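Local structure of MHC class I protein (Ginglymostoma cirratum, 6LUP) at residues A[207-213]-A[250-256]; A[179-185]-A[197-203]; A[115-121]-A[132-137]; A[8-12]-A[68-73]. The protein probably presents short peptides at the cell surface to T cells, holding them in a groove of two helices over a beta sheet, as MHC class I molecules do. All blocks are in the same frame, centred on the assembly; numbering follows the deposited sequence.

Contact 1 (A[207-213]-A[250-256])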
# COMPACT_ATOMS: atom_id res chain seq x y z
N ILE A 207 11.26 7.47 -4.28
CA ILE A 207 12.19 8.55 -3.93
C ILE A 207 13.65 8.09 -3.77
O ILE A 207 13.92 6.97 -3.34
CB ILE A 207 11.71 9.31 -2.67
CG1 ILE A 207 12.44 10.66 -2.52
CG2 ILE A 207 11.84 8.45 -1.42
CD1 ILE A 207 11.83 11.59 -1.50
N GLU A 208 14.57 8.98 -4.14
CA GLU A 208 16.00 8.76 -3.92
C GLU A 208 16.51 9.82 -2.96
O GLU A 208 16.33 11.02 -3.19
CB GLU A 208 16.78 8.84 -5.24
CG GLU A 208 16.39 7.81 -6.29
CD GLU A 208 16.96 6.44 -5.99
OE1 GLU A 208 16.18 5.51 -5.67
OE2 GLU A 208 18.20 6.28 -6.08
N VAL A 209 17.14 9.38 -1.87
CA VAL A 209 17.72 10.30 -0.89
C VAL A 209 19.08 9.79 -0.40
O VAL A 209 19.17 8.72 0.21
CB VAL A 209 16.74 10.63 0.26
CG1 VAL A 209 15.95 9.40 0.68
CG2 VAL A 209 17.46 11.27 1.44
N ASN A 210 20.12 10.55 -0.68
CA ASN A 210 21.48 10.14 -0.38
C ASN A 210 22.24 11.22 0.37
O ASN A 210 22.04 12.41 0.14
CB ASN A 210 22.22 9.76 -1.67
CG ASN A 210 21.59 8.58 -2.38
OD1 ASN A 210 21.73 7.44 -1.96
ND2 ASN A 210 20.90 8.85 -3.48
N LEU A 211 23.12 10.78 1.27
CA LEU A 211 23.90 11.70 2.10
C LEU A 211 25.34 11.80 1.63
O LEU A 211 25.93 10.82 1.17
CB LEU A 211 23.84 11.27 3.57
CG LEU A 211 22.67 11.80 4.39
CD1 LEU A 211 21.33 11.23 3.94
CD2 LEU A 211 22.90 11.49 5.86
N PHE A 212 25.91 13.00 1.76
CA PHE A 212 27.25 13.28 1.27
C PHE A 212 28.13 13.99 2.29
O PHE A 212 27.72 14.97 2.92
CB PHE A 212 27.18 14.11 -0.02
CG PHE A 212 26.80 13.32 -1.23
CD1 PHE A 212 25.46 13.06 -1.52
CD2 PHE A 212 27.78 12.83 -2.09
CE1 PHE A 212 25.11 12.32 -2.64
CE2 PHE A 212 27.43 12.09 -3.21
CZ PHE A 212 26.09 11.84 -3.49
N ARG A 213 29.34 13.47 2.45
CA ARG A 213 30.36 14.10 3.28
C ARG A 213 31.41 14.74 2.38
O ARG A 213 32.17 14.04 1.70
CB ARG A 213 31.01 13.09 4.22
CG ARG A 213 32.05 13.70 5.14
CD ARG A 213 32.56 12.70 6.16
NE ARG A 213 33.58 13.30 7.03
CZ ARG A 213 34.89 13.27 6.79
NH1 ARG A 213 35.73 13.85 7.64
NH2 ARG A 213 35.36 12.67 5.70
N TYR A 250 28.42 18.82 5.22
CA TYR A 250 27.44 17.77 4.97
C TYR A 250 26.29 18.25 4.10
O TYR A 250 25.72 19.32 4.33
CB TYR A 250 26.90 17.22 6.28
CG TYR A 250 27.90 16.41 7.06
CD1 TYR A 250 28.22 15.11 6.68
CD2 TYR A 250 28.53 16.94 8.18
CE1 TYR A 250 29.14 14.36 7.39
CE2 TYR A 250 29.45 16.20 8.91
CZ TYR A 250 29.76 14.91 8.51
OH TYR A 250 30.67 14.17 9.22
N SER A 251 25.95 17.43 3.10
CA SER A 251 24.81 17.71 2.25
C SER A 251 23.88 16.50 2.12
O SER A 251 24.32 15.34 2.20
CB SER A 251 25.26 18.19 0.87
OG SER A 251 26.00 17.20 0.18
N CYS A 252 22.60 16.78 1.93
CA CYS A 252 21.60 15.77 1.63
C CYS A 252 21.02 16.04 0.24
O CYS A 252 20.58 17.16 -0.05
CB CYS A 252 20.50 15.77 2.69
SG CYS A 252 19.20 14.57 2.35
N VAL A 253 21.02 15.02 -0.61
CA VAL A 253 20.54 15.15 -1.98
C VAL A 253 19.28 14.30 -2.21
O VAL A 253 19.25 13.12 -1.87
CB VAL A 253 21.66 14.84 -3.01
CG1 VAL A 253 22.03 13.37 -2.99
CG2 VAL A 253 21.24 15.25 -4.41
N VAL A 254 18.25 14.93 -2.78
CA VAL A 254 16.96 14.27 -2.96
C VAL A 254 16.52 14.27 -4.42
O VAL A 254 16.55 15.30 -5.10
CB VAL A 254 15.87 14.91 -2.09
CG1 VAL A 254 14.57 14.12 -2.19
CG2 VAL A 254 16.31 14.99 -0.63
N ASP A 255 16.11 13.09 -4.90
CA ASP A 255 15.49 12.94 -6.21
C ASP A 255 14.06 12.43 -6.09
O ASP A 255 13.81 11.36 -5.53
CB ASP A 255 16.30 12.01 -7.11
CG ASP A 255 17.46 12.72 -7.78
OD1 ASP A 255 17.21 13.45 -8.76
OD2 ASP A 255 18.61 12.55 -7.31
N HIS A 256 13.13 13.22 -6.61
CA HIS A 256 11.71 12.93 -6.61
C HIS A 256 11.15 13.57 -7.87
O HIS A 256 11.53 14.69 -8.21
CB HIS A 256 11.05 13.52 -5.36
CG HIS A 256 9.58 13.24 -5.24
ND1 HIS A 256 9.09 12.10 -4.65
CD2 HIS A 256 8.51 13.96 -5.63
CE1 HIS A 256 7.77 12.12 -4.69
NE2 HIS A 256 7.39 13.24 -5.28
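Phe212 and Val253, two residues out of register and so on the same face of neighbouring antiparallel strands, show how side chains interlock. With CG beside its backbone N (chi1 -76°), Phe212 brings its ring edge to the valine methyl, CE1 lying 3.3 Å from Val253 CG1. The same methyl rests 3.8 Å from CB of Asn210, the partner of Val253 in a hydrogen-bonded pair. At the root of the phenylalanine, Ser251 OG comes within 3.3 Å of Phe212 CB. Residues of alternate parity turn to the other face. There Val209 CG2 meets Cys252 SG at 3.8 Å. At the start of the segment, the Ile207 side chain crosses that of Val254 obliquely, with CD1 3.8 Å from Val254 CG1. Arg213, extended from CG to NE, runs past Tyr250, CG standing 3.7 Å from CE1 of the ring, while the phenol OH lies at the edge of the guanidinium. Six backbone hydrogen bonds pair Glu208 with Asp255, Asn210 with Val253 and Phe212 with Ser251. Cys252 SG continues into the disulfide with Cys197, and Val209 and Leu211 also reach strand 234-241. Val209, Leu211 and Cys252, packed about a disulfide that pins two sheets together, are typical of an immunoglobulin beta sandwich, here C1-set.

Contact 2 (A[179-185]-A[197-203])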
# COMPACT_ATOMS: atom_id res chain seq x y z
N PRO A 179 2.36 14.93 -9.10
CA PRO A 179 3.35 14.73 -8.04
C PRO A 179 3.45 15.97 -7.16
O PRO A 179 3.33 17.10 -7.65
CB PRO A 179 4.65 14.50 -8.81
CG PRO A 179 4.43 15.10 -10.15
CD PRO A 179 2.98 14.88 -10.44
N VAL A 180 3.62 15.75 -5.86
CA VAL A 180 3.91 16.84 -4.92
C VAL A 180 5.30 16.63 -4.31
O VAL A 180 5.63 15.53 -3.85
CB VAL A 180 2.82 17.03 -3.84
CG1 VAL A 180 2.37 15.71 -3.24
CG2 VAL A 180 3.29 17.99 -2.75
N LYS A 181 6.10 17.69 -4.34
CA LYS A 181 7.48 17.64 -3.89
C LYS A 181 7.60 17.41 -2.38
O LYS A 181 6.71 17.81 -1.62
CB LYS A 181 8.24 18.91 -4.30
CG LYS A 181 7.85 20.20 -3.58
CD LYS A 181 8.56 21.39 -4.19
CE LYS A 181 7.96 22.72 -3.76
NZ LYS A 181 8.41 23.15 -2.40
N PRO A 182 8.68 16.74 -1.96
CA PRO A 182 8.99 16.62 -0.53
C PRO A 182 9.41 17.96 0.07
O PRO A 182 10.07 18.75 -0.60
CB PRO A 182 10.18 15.65 -0.50
CG PRO A 182 10.79 15.75 -1.86
CD PRO A 182 9.64 15.99 -2.79
N SER A 183 8.98 18.21 1.30
CA SER A 183 9.59 19.26 2.10
C SER A 183 10.67 18.57 2.93
O SER A 183 10.38 17.61 3.65
CB SER A 183 8.56 19.96 2.99
OG SER A 183 8.27 19.20 4.15
N VAL A 184 11.91 19.03 2.79
CA VAL A 184 13.04 18.33 3.40
C VAL A 184 13.73 19.11 4.52
O VAL A 184 13.86 20.34 4.46
CB VAL A 184 14.09 17.86 2.35
CG1 VAL A 184 13.42 17.16 1.18
CG2 VAL A 184 14.92 19.04 1.86
N THR A 185 14.15 18.38 5.54
CA THR A 185 14.87 18.93 6.68
C THR A 185 16.20 18.18 6.81
O THR A 185 16.25 16.97 6.58
CB THR A 185 14.04 18.78 7.97
OG1 THR A 185 13.02 19.79 8.00
CG2 THR A 185 14.89 18.92 9.22
N CYS A 197 18.44 13.35 7.59
CA CYS A 197 17.72 13.94 6.48
C CYS A 197 16.32 13.35 6.40
O CYS A 197 16.16 12.15 6.14
CB CYS A 197 18.46 13.72 5.16
SG CYS A 197 17.88 14.83 3.86
N VAL A 198 15.33 14.20 6.63
CA VAL A 198 13.93 13.79 6.63
C VAL A 198 13.12 14.50 5.53
O VAL A 198 13.01 15.73 5.52
CB VAL A 198 13.27 13.93 8.03
CG1 VAL A 198 13.68 15.21 8.72
CG2 VAL A 198 11.75 13.82 7.94
N ALA A 199 12.59 13.70 4.61
CA ALA A 199 11.70 14.19 3.56
C ALA A 199 10.28 13.73 3.87
O ALA A 199 10.05 12.56 4.18
CB ALA A 199 12.14 13.67 2.20
N THR A 200 9.35 14.67 3.80
CA THR A 200 7.95 14.39 4.13
C THR A 200 7.00 15.11 3.19
O THR A 200 7.37 16.08 2.53
CB THR A 200 7.65 14.74 5.61
OG1 THR A 200 6.43 14.10 6.02
CG2 THR A 200 7.54 16.25 5.81
N GLY A 201 5.76 14.62 3.12
CA GLY A 201 4.70 15.23 2.32
C GLY A 201 4.82 15.07 0.81
O GLY A 201 4.24 15.85 0.06
N PHE A 202 5.57 14.05 0.37
CA PHE A 202 5.76 13.83 -1.06
C PHE A 202 4.86 12.76 -1.65
O PHE A 202 4.45 11.82 -0.97
CB PHE A 202 7.24 13.56 -1.40
CG PHE A 202 7.83 12.38 -0.69
CD1 PHE A 202 7.73 11.09 -1.22
CD2 PHE A 202 8.54 12.54 0.51
CE1 PHE A 202 8.29 10.00 -0.58
CE2 PHE A 202 9.11 11.45 1.16
CZ PHE A 202 8.98 10.18 0.62
N TYR A 203 4.55 12.92 -2.94
CA TYR A 203 3.77 11.96 -3.71
C TYR A 203 4.25 12.01 -5.16
O TYR A 203 4.45 13.10 -5.70
CB TYR A 203 2.26 12.28 -3.64
CG TYR A 203 1.45 11.44 -4.60
CD1 TYR A 203 1.33 11.81 -5.94
CD2 TYR A 203 0.86 10.26 -4.17
CE1 TYR A 203 0.63 11.03 -6.83
CE2 TYR A 203 0.14 9.47 -5.05
CZ TYR A 203 0.03 9.86 -6.38
OH TYR A 203 -0.67 9.07 -7.25
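The opening beta hairpin of the immunoglobulin C1-set domain brings 179-185 against 197-203, with a G1 beta bulge at Gly201 and Phe202 opposite Tyr234. In its regular part, Ser183 pairs with Thr200 and Thr185 with Val198 through backbone hydrogen bonds. Thr185 and Val198 lie side by side pointing the same way, CB of the threonine 3.7 Å from CG1 of the valine. Ser183 OG comes 3.5 Å from Thr200 CG2; the threonine OG1, anti to its N (chi1 -163°), instead bonds to the backbone of another protein chain. On the other face Ala199 CB sits between two apolar neighbours, 3.9 Å from both Val184 CG1 and Pro182 CB. Within the bulge Phe202 crosses the proline, its CD2 3.7 Å from Pro182 CB. Pairing resumes as a single bridge: Tyr203 N bonds to Val180 O at 3.0 Å with an angle of 166° at hydrogen, whereas the return bond from Val180 N is more bent, at 139°. The side chains of Val180 and Tyr203 cross at about a right angle, CG1 against CB. Tyr203 O also accepts a bond from His256, and that second donor implies a carbonyl oxygen gripped by two N-H groups where the hairpin leaves its regular ladder.

Contact 3 (A[115-121]-A[132-137])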
# COMPACT_ATOMS: atom_id res chain seq x y z
N TRP A 115 -3.07 -17.72 -2.88
CA TRP A 115 -3.69 -18.46 -1.80
C TRP A 115 -2.73 -18.44 -0.61
O TRP A 115 -1.54 -18.78 -0.76
CB TRP A 115 -3.98 -19.89 -2.27
CG TRP A 115 -4.12 -20.92 -1.19
CD1 TRP A 115 -3.27 -21.95 -0.95
CD2 TRP A 115 -5.17 -21.02 -0.22
NE1 TRP A 115 -3.72 -22.70 0.11
CE2 TRP A 115 -4.88 -22.14 0.58
CE3 TRP A 115 -6.32 -20.27 0.05
CZ2 TRP A 115 -5.71 -22.54 1.64
CZ3 TRP A 115 -7.14 -20.67 1.10
CH2 TRP A 115 -6.83 -21.79 1.88
N ASP A 116 -3.24 -18.03 0.54
CA ASP A 116 -2.42 -17.84 1.75
C ASP A 116 -1.11 -17.12 1.45
O ASP A 116 -0.03 -17.57 1.85
CB ASP A 116 -2.17 -19.19 2.46
CG ASP A 116 -3.35 -19.65 3.29
OD1 ASP A 116 -4.32 -18.88 3.45
OD2 ASP A 116 -3.31 -20.79 3.80
N SER A 117 -1.22 -16.00 0.75
CA SER A 117 -0.08 -15.12 0.41
C SER A 117 1.06 -15.79 -0.37
O SER A 117 2.20 -15.32 -0.33
CB SER A 117 0.44 -14.40 1.67
OG SER A 117 -0.55 -13.55 2.21
N THR A 118 0.75 -16.87 -1.08
CA THR A 118 1.70 -17.50 -2.00
C THR A 118 1.10 -17.62 -3.40
O THR A 118 -0.11 -17.81 -3.55
CB THR A 118 2.15 -18.91 -1.52
OG1 THR A 118 1.00 -19.75 -1.39
CG2 THR A 118 2.88 -18.83 -0.19
N ASP A 119 1.96 -17.50 -4.42
CA ASP A 119 1.55 -17.60 -5.82
C ASP A 119 0.60 -18.77 -6.04
O ASP A 119 0.91 -19.91 -5.68
CB ASP A 119 2.76 -17.75 -6.74
CG ASP A 119 3.49 -16.43 -6.96
OD1 ASP A 119 3.25 -15.46 -6.21
OD2 ASP A 119 4.31 -16.38 -7.89
N PHE A 120 -0.56 -18.49 -6.61
CA PHE A 120 -1.51 -19.53 -6.92
C PHE A 120 -1.63 -19.71 -8.43
O PHE A 120 -1.33 -20.79 -8.95
CB PHE A 120 -2.87 -19.24 -6.28
CG PHE A 120 -3.97 -20.16 -6.73
CD1 PHE A 120 -3.86 -21.54 -6.56
CD2 PHE A 120 -5.12 -19.64 -7.32
CE1 PHE A 120 -4.88 -22.38 -6.98
CE2 PHE A 120 -6.14 -20.48 -7.74
CZ PHE A 120 -6.02 -21.85 -7.57
N ILE A 121 -2.05 -18.66 -9.12
CA ILE A 121 -2.23 -18.70 -10.56
C ILE A 121 -2.14 -17.28 -11.13
O ILE A 121 -2.49 -16.31 -10.45
CB ILE A 121 -3.56 -19.40 -10.94
CG1 ILE A 121 -3.53 -19.92 -12.38
CG2 ILE A 121 -4.77 -18.50 -10.67
CD1 ILE A 121 -4.66 -20.88 -12.72
N THR A 132 0.81 -21.68 -13.17
CA THR A 132 0.69 -22.02 -11.76
C THR A 132 1.93 -22.79 -11.29
O THR A 132 2.30 -23.80 -11.88
CB THR A 132 -0.60 -22.83 -11.47
OG1 THR A 132 -0.60 -23.26 -10.10
CG2 THR A 132 -0.72 -24.06 -12.38
N PRO A 133 2.58 -22.29 -10.22
CA PRO A 133 3.76 -22.98 -9.70
C PRO A 133 3.43 -24.12 -8.73
O PRO A 133 4.34 -24.77 -8.21
CB PRO A 133 4.51 -21.86 -8.97
CG PRO A 133 3.43 -20.94 -8.51
CD PRO A 133 2.32 -21.02 -9.52
N VAL A 134 2.14 -24.37 -8.49
CA VAL A 134 1.72 -25.37 -7.50
C VAL A 134 0.73 -26.38 -8.07
O VAL A 134 0.01 -26.08 -9.03
CB VAL A 134 1.13 -24.72 -6.23
CG1 VAL A 134 2.23 -24.05 -5.41
CG2 VAL A 134 0.02 -23.73 -6.58
N THR A 135 0.70 -27.56 -7.47
CA THR A 135 -0.15 -28.67 -7.92
C THR A 135 -1.64 -28.38 -7.75
O THR A 135 -2.46 -28.80 -8.58
CB THR A 135 0.19 -29.99 -7.21
OG1 THR A 135 -0.02 -29.85 -5.80
CG2 THR A 135 1.64 -30.41 -7.48
N TRP A 136 -1.99 -27.65 -6.69
CA TRP A 136 -3.39 -27.33 -6.40
C TRP A 136 -3.96 -26.22 -7.30
O TRP A 136 -5.12 -25.80 -7.13
CB TRP A 136 -3.62 -27.02 -4.91
CG TRP A 136 -2.66 -26.03 -4.30
CD1 TRP A 136 -2.82 -24.68 -4.22
CD2 TRP A 136 -1.41 -26.33 -3.66
NE1 TRP A 136 -1.75 -24.11 -3.57
CE2 TRP A 136 -0.87 -25.10 -3.22
CE3 TRP A 136 -0.69 -27.51 -3.41
CZ2 TRP A 136 0.36 -25.01 -2.55
CZ3 TRP A 136 0.53 -27.42 -2.75
CH2 TRP A 136 1.04 -26.18 -2.33
N GLY A 137 -3.16 -25.76 -8.25
CA GLY A 137 -3.60 -24.81 -9.26
C GLY A 137 -3.81 -25.45 -10.62
O GLY A 137 -4.51 -24.89 -11.48
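Thr132 meets the strand at Phe120, its OG1 2.8 Å from Phe120 O. Val134 O is the other acceptor near that hydroxyl, 3.1 Å from Thr132 OG1. The hydroxyl stands opposite the backbone N about the first torsion (chi1 174°), which turns it to the strand, and Thr132 CB lies 4.2 Å from Ile121 CG1. Next, Pro133 places CG 3.7 Å from Asp119 CB; the carboxylate of that aspartate bonds instead, through OD1, to an aromatic side chain of another protein chain. Val134 extends CG2 to the backbone oxygens of Asp119 and Phe120, while its CB lies over a face of the Trp136 indole. Trp136 then touches two rings. Its NE1 approaches Trp115 CD1 at 3.7 Å, the five-membered rings being inclined by 76°, and its CD1 lies 4.1 Å from Phe120 CD1. The tryptophan carbonyl meets the phenylalanine at the ring edge, with Trp136 O 3.4 Å from CE1, and also takes a hydrogen bond from Arg82. Gly137 closes the segment, its CA 3.6 Å from Phe120 CE1. Phe120, within a classic beta bulge opposite His113, also packs on the bound peptide. The arrangement joins the floor of the MHC class I groove, strand 118-124, to the start of the wall helix 135-146.

Contact 4 (A[8-12]-A[68-73])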
# COMPACT_ATOMS: atom_id res chain seq x y z
N PHE A 8 -6.75 -4.34 -5.84
CA PHE A 8 -6.25 -5.32 -4.88
C PHE A 8 -7.41 -5.90 -4.08
O PHE A 8 -8.10 -5.17 -3.37
CB PHE A 8 -5.21 -4.68 -3.94
CG PHE A 8 -4.02 -4.11 -4.65
CD1 PHE A 8 -4.10 -2.88 -5.30
CD2 PHE A 8 -2.82 -4.81 -4.69
CE1 PHE A 8 -3.01 -2.36 -5.98
CE2 PHE A 8 -1.72 -4.29 -5.37
CZ PHE A 8 -1.81 -3.06 -6.01
N PHE A 9 -7.62 -7.21 -4.21
CA PHE A 9 -8.73 -7.90 -3.56
C PHE A 9 -8.19 -8.81 -2.47
O PHE A 9 -7.29 -9.61 -2.73
CB PHE A 9 -9.48 -8.78 -4.57
CG PHE A 9 -10.06 -8.05 -5.75
CD1 PHE A 9 -9.24 -7.53 -6.75
CD2 PHE A 9 -11.43 -7.94 -5.90
CE1 PHE A 9 -9.78 -6.89 -7.85
CE2 PHE A 9 -11.98 -7.30 -7.00
CZ PHE A 9 -11.16 -6.77 -7.98
N THR A 10 -8.74 -8.70 -1.27
CA THR A 10 -8.38 -9.61 -0.18
C THR A 10 -9.62 -10.28 0.41
O THR A 10 -10.53 -9.59 0.89
CB THR A 10 -7.59 -8.91 0.94
OG1 THR A 10 -6.42 -8.29 0.39
CG2 THR A 10 -7.15 -9.90 2.01
N TRP A 11 -9.64 -11.60 0.35
CA TRP A 11 -10.64 -12.40 1.05
C TRP A 11 -10.01 -13.06 2.27
O TRP A 11 -9.00 -13.77 2.15
CB TRP A 11 -11.23 -13.47 0.13
CG TRP A 11 -12.03 -12.95 -1.02
CD1 TRP A 11 -13.38 -12.75 -1.05
CD2 TRP A 11 -11.54 -12.58 -2.32
NE1 TRP A 11 -13.76 -12.27 -2.29
CE2 TRP A 11 -12.65 -12.16 -3.08
CE3 TRP A 11 -10.27 -12.57 -2.91
CZ2 TRP A 11 -12.53 -11.73 -4.41
CZ3 TRP A 11 -10.15 -12.14 -4.23
CH2 TRP A 11 -11.28 -11.73 -4.96
N SER A 12 -10.60 -12.82 3.44
CA SER A 12 -10.14 -13.44 4.68
C SER A 12 -11.18 -14.38 5.24
O SER A 12 -12.38 -14.18 5.07
CB SER A 12 -9.82 -12.37 5.73
OG SER A 12 -8.74 -11.56 5.32
N TRP A 68 -17.68 -10.51 -6.97
CA TRP A 68 -16.38 -10.95 -6.47
C TRP A 68 -16.44 -11.45 -5.03
O TRP A 68 -15.68 -12.34 -4.65
CB TRP A 68 -15.34 -9.83 -6.57
CG TRP A 68 -14.78 -9.58 -7.95
CD1 TRP A 68 -14.99 -8.48 -8.73
CD2 TRP A 68 -13.91 -10.44 -8.70
NE1 TRP A 68 -14.31 -8.60 -9.92
CE2 TRP A 68 -13.64 -9.80 -9.93
CE3 TRP A 68 -13.34 -11.70 -8.46
CZ2 TRP A 68 -12.82 -10.36 -10.91
CZ3 TRP A 68 -12.53 -12.26 -9.44
CH2 TRP A 68 -12.28 -11.59 -10.65
N GLU A 69 -17.34 -10.87 -4.24
CA GLU A 69 -17.41 -11.13 -2.79
C GLU A 69 -17.62 -12.60 -2.42
O GLU A 69 -16.82 -13.17 -1.67
CB GLU A 69 -18.45 -10.23 -2.12
CG GLU A 69 -18.55 -10.44 -0.61
CD GLU A 69 -19.63 -9.60 0.05
OE1 GLU A 69 -20.00 -8.53 -0.49
OE2 GLU A 69 -20.11 -10.01 1.12
N PRO A 70 -18.70 -13.24 -2.93
CA PRO A 70 -18.87 -14.66 -2.64
C PRO A 70 -17.78 -15.53 -3.28
O PRO A 70 -17.35 -16.51 -2.67
CB PRO A 70 -20.25 -14.98 -3.23
CG PRO A 70 -20.52 -13.90 -4.21
CD PRO A 70 -19.87 -12.68 -3.64
N TRP A 71 -17.35 -15.15 -4.49
CA TRP A 71 -16.37 -15.92 -5.26
C TRP A 71 -15.15 -16.31 -4.42
O TRP A 71 -14.84 -17.50 -4.29
CB TRP A 71 -15.94 -15.12 -6.50
CG TRP A 71 -14.93 -15.82 -7.38
CD1 TRP A 71 -15.17 -16.83 -8.27
CD2 TRP A 71 -13.52 -15.55 -7.46
NE1 TRP A 71 -14.01 -17.20 -8.90
CE2 TRP A 71 -12.98 -16.43 -8.42
CE3 TRP A 71 -12.67 -14.65 -6.81
CZ2 TRP A 71 -11.62 -16.44 -8.75
CZ3 TRP A 71 -11.32 -14.66 -7.14
CH2 TRP A 71 -10.81 -15.55 -8.10
N GLY A 72 -14.49 -15.31 -3.85
CA GLY A 72 -13.29 -15.54 -3.05
C GLY A 72 -13.53 -16.35 -1.79
O GLY A 72 -12.67 -17.14 -1.40
N LYS A 73 -14.69 -16.17 -1.16
CA LYS A 73 -15.04 -16.99 -0.01
C LYS A 73 -15.17 -18.46 -0.42
O LYS A 73 -14.60 -19.33 0.23
CB LYS A 73 -16.31 -16.50 0.69
CG LYS A 73 -16.53 -17.15 2.05
CD LYS A 73 -17.35 -16.30 3.00
CE LYS A 73 -18.78 -16.81 3.14
NZ LYS A 73 -19.41 -16.28 4.38
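Trp11 and Gly72 make the closest backbone approach of this strand and helix, and the contact between them is a CH-pi interaction. Gly72 CA stands 3.2 Å from the centroid of the Trp11 five-membered ring and almost on its normal, so the indole lies flat against the helix backbone. The hydrogen bonds are weak: Trp11 NE1 is directed between two carbonyls at the ring edge, 3.0 Å from Trp68 O and 3.2 Å from Glu69 O, with angles at hydrogen of only 128° and 125°. The single N-H is thus divided between two acceptors, and the N of Pro70 leaves a kink here because it makes no bond to the preceding turn. Aromatic pairs complete the set. Phe9 turns an edge to the face of Trp68, with Phe9 CE2 3.7 Å from Trp68 CD1. In the second pair the edge of Trp71 faces Trp11, an offset edge-to-face arrangement in which CZ3 of Trp71 is 3.7 Å from CH2 of Trp11. With CG anti to its backbone N (chi1 -180°), Trp71 swings its indole back to the strand. Both helix indoles hydrogen-bond through NE1 to the backbone of the bound peptide. Through these contacts helix 55-82 rests on strand 3-12, whose neighbours 21-27 and 91-100 add Phe21, stacked on Trp11, and Leu94, which touches Phe9, Trp11 and Trp68.

From the N terminus, contact 4 closes first, carrying the chain from strand 3-12 to helix 55-82 and so fixing one wall of the peptide groove to its floor. Contact 3 follows, a short closure in which strand 118-124 meets the start of helix 135-146; it shares the eight-stranded sheet with contact 4, their centres about 16 Å apart. After helix 148-172 the chain enters the immunoglobulin domain, where contact 2 closes a hairpin in one sheet and contact 1 joins two strands of the other. All four lie in series, without nesting or crossing. Contacts 1 and 2 touch through the Cys197-Cys252 disulfide, while contact 3 stands about 24 Å from either at the nearest atoms.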